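Local coordinates for putative antidote protein of plasmid maintenance system (Nostoc punctiforme, PDB 3CEC) that probably acts as the DNA-binding antidote of a plasmid-maintenance toxin-antitoxin system, through a helix-turn-helix domain, at residues I64-G67 / K68-N72. Sequence-based numbering, arbitrary orientation.
Sequences IRLG and KALGN
Ile64 and Lys68 run side by side along the open side of helix 60-70, one turn apart, CG2 of Ile64 lying 4.0 Å from CE of Lys68. The lysine has CG anti to its carbonyl carbon (chi1 -70°), and this lays its CG against Ile64 O, which also accepts Lys68 N at 3.0 Å. Arg65 O receives Ala69 N (2.9 Å, nearly straight at 166°), while the guanidinium group turns away to a salt bridge with Asp61 and a hydrogen bond to the carbonyl of Leu41. Leu66 sets CD2 4.3 Å from CD1 of Leu70; it is buried against Ile23, Phe37, Leu41 and Trp77, whereas Leu70, touching Ile26 and Trp77, stays partly exposed. The Leu66 carbonyl takes Leu70 N, and CB of Leu70 comes within 3.2 Å of Leu66 O. At Gly67 the pattern changes: its O is approached by Gly71 N at 2.9 Å and by Asn72 N at 3.2 Å, both weak, bent bonds. Left-handed Gly71 (phi 74°) turns the chain out of the helix, and the Asn72 bond is the kind found in Schellman motifs. Beside these weak bonds, Asn72 OD1 accepts a hydrogen bond from Trp77 NE1, an additional polar tie to helix 74-101.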
ATOM      1  N   ILE A  64       1.316  11.869   2.156  1.00  5.40           N
ATOM      2  CA  ILE A  64       1.747  13.081   2.855  1.00  6.87           C
ATOM      3  C   ILE A  64       1.755  12.901   4.339  1.00  5.35           C
ATOM      4  O   ILE A  64       2.672  13.232   5.069  1.00  7.06           O
ATOM      5  CB  ILE A  64       0.935  14.312   2.421  1.00  6.72           C
ATOM      6  CG1 ILE A  64       1.225  14.662   0.989  1.00  9.13           C
ATOM      7  CG2 ILE A  64       1.184  15.479   3.451  1.00  9.29           C
ATOM      8  CD1 ILE A  64       2.525  15.440   0.838  1.00 13.20           C
ATOM      9  N   ARG A  65       0.698  12.262   4.850  1.00  5.33           N
ATOM     10  CA  ARG A  65       0.605  12.034   6.291  1.00  5.67           C
ATOM     11  C   ARG A  65       1.699  11.071   6.796  1.00  5.52           C
ATOM     12  O   ARG A  65       2.328  11.330   7.802  1.00  8.80           O
ATOM     13  CB  ARG A  65      -0.775  11.514   6.657  1.00  6.69           C
ATOM     14  CG  ARG A  65      -1.943  12.479   6.363  1.00  7.34           C
ATOM     15  CD  ARG A  65      -3.317  11.796   6.602  1.00  8.56           C
ATOM     16  NE  ARG A  65      -4.392  12.616   6.051  1.00  8.32           N
ATOM     17  CZ  ARG A  65      -4.966  13.589   6.724  1.00  5.60           C
ATOM     18  NH1 ARG A  65      -4.678  13.801   8.013  1.00  6.98           N
ATOM     19  NH2 ARG A  65      -5.869  14.331   6.113  1.00  6.60           N
ATOM     20  N   LEU A  66       1.911  10.011   6.028  1.00  5.85           N
ATOM     21  CA  LEU A  66       2.961   9.037   6.333  1.00  5.64           C
ATOM     22  C   LEU A  66       4.290   9.712   6.346  1.00  6.25           C
ATOM     23  O   LEU A  66       5.094   9.535   7.286  1.00  8.11           O
ATOM     24  CB  LEU A  66       2.936   7.852   5.374  1.00  5.45           C
ATOM     25  CG  LEU A  66       1.733   6.883   5.565  1.00  4.10           C
ATOM     26  CD1 LEU A  66       1.562   6.007   4.283  1.00  5.88           C
ATOM     27  CD2 LEU A  66       1.897   6.032   6.801  1.00  9.21           C
ATOM     28  N   GLY A  67       4.507  10.515   5.346  1.00  6.11           N
ATOM     29  CA  GLY A  67       5.770  11.217   5.127  1.00  6.20           C
ATOM     30  C   GLY A  67       6.060  12.108   6.338  1.00  9.08           C
ATOM     31  O   GLY A  67       7.210  12.165   6.832  1.00 10.71           O
ATOM     32  N   LYS A  68       5.050  12.843   6.798  1.00  8.05           N
ATOM     33  CA  LYS A  68       5.240  13.779   7.936  1.00  9.80           C
ATOM     34  C   LYS A  68       5.416  13.021   9.227  1.00 10.40           C
ATOM     35  O   LYS A  68       6.328  13.333  10.060  1.00 12.37           O
ATOM     36  CB  LYS A  68       4.100  14.758   8.028  1.00 10.73           C
ATOM     37  CG  LYS A  68       4.085  15.772   6.894  1.00 13.40           C
ATOM     38  CD  LYS A  68       3.134  16.879   7.245  1.00 17.15           C
ATOM     39  CE  LYS A  68       2.953  17.874   6.104  1.00 16.37           C
ATOM     40  NZ  LYS A  68       4.205  18.618   5.722  1.00 16.81           N
ATOM     41  N   ALA A  69       4.570  12.034   9.469  1.00  7.58           N
ATOM     42  CA  ALA A  69       4.593  11.300  10.742  1.00  9.65           C
ATOM     43  C   ALA A  69       5.875  10.532  10.934  1.00  7.76           C
ATOM     44  O   ALA A  69       6.372  10.436  12.060  1.00 10.18           O
ATOM     45  CB  ALA A  69       3.381  10.379  10.898  1.00 10.32           C
ATOM     46  N   LEU A  70       6.371   9.947   9.851  1.00  7.88           N
ATOM     47  CA  LEU A  70       7.557   9.062   9.898  1.00  5.01           C
ATOM     48  C   LEU A  70       8.844   9.774   9.575  1.00  9.02           C
ATOM     49  O   LEU A  70       9.939   9.328   9.901  1.00  9.99           O
ATOM     50  CB  LEU A  70       7.358   7.890   8.910  1.00  8.80           C
ATOM     51  CG  LEU A  70       6.140   7.006   9.273  1.00  6.53           C
ATOM     52  CD1 LEU A  70       6.001   5.980   8.145  1.00  8.98           C
ATOM     53  CD2 LEU A  70       6.292   6.289  10.603  1.00  9.59           C
ATOM     54  N   GLY A  71       8.714  10.899   8.944  1.00  7.22           N
ATOM     55  CA  GLY A  71       9.849  11.751   8.514  1.00  8.21           C
ATOM     56  C   GLY A  71      10.615  11.236   7.353  1.00 11.56           C
ATOM     57  O   GLY A  71      11.814  11.503   7.193  1.00 16.06           O
ATOM     58  N   ASN A  72       9.930  10.538   6.469  1.00 10.51           N
ATOM     59  CA  ASN A  72      10.538   9.998   5.263  1.00  9.92           C
ATOM     60  C   ASN A  72       9.932  10.488   3.953  1.00 11.88           C
ATOM     61  O   ASN A  72      10.306  10.004   2.903  1.00 13.40           O
ATOM     62  CB  ASN A  72      10.668   8.498   5.248  1.00  8.93           C
ATOM     63  CG  ASN A  72       9.365   7.764   5.552  1.00  6.98           C
ATOM     64  OD1 ASN A  72       8.267   8.302   5.360  1.00  9.49           O
ATOM     65  ND2 ASN A  72       9.512   6.517   5.974  1.00 11.00           N
TER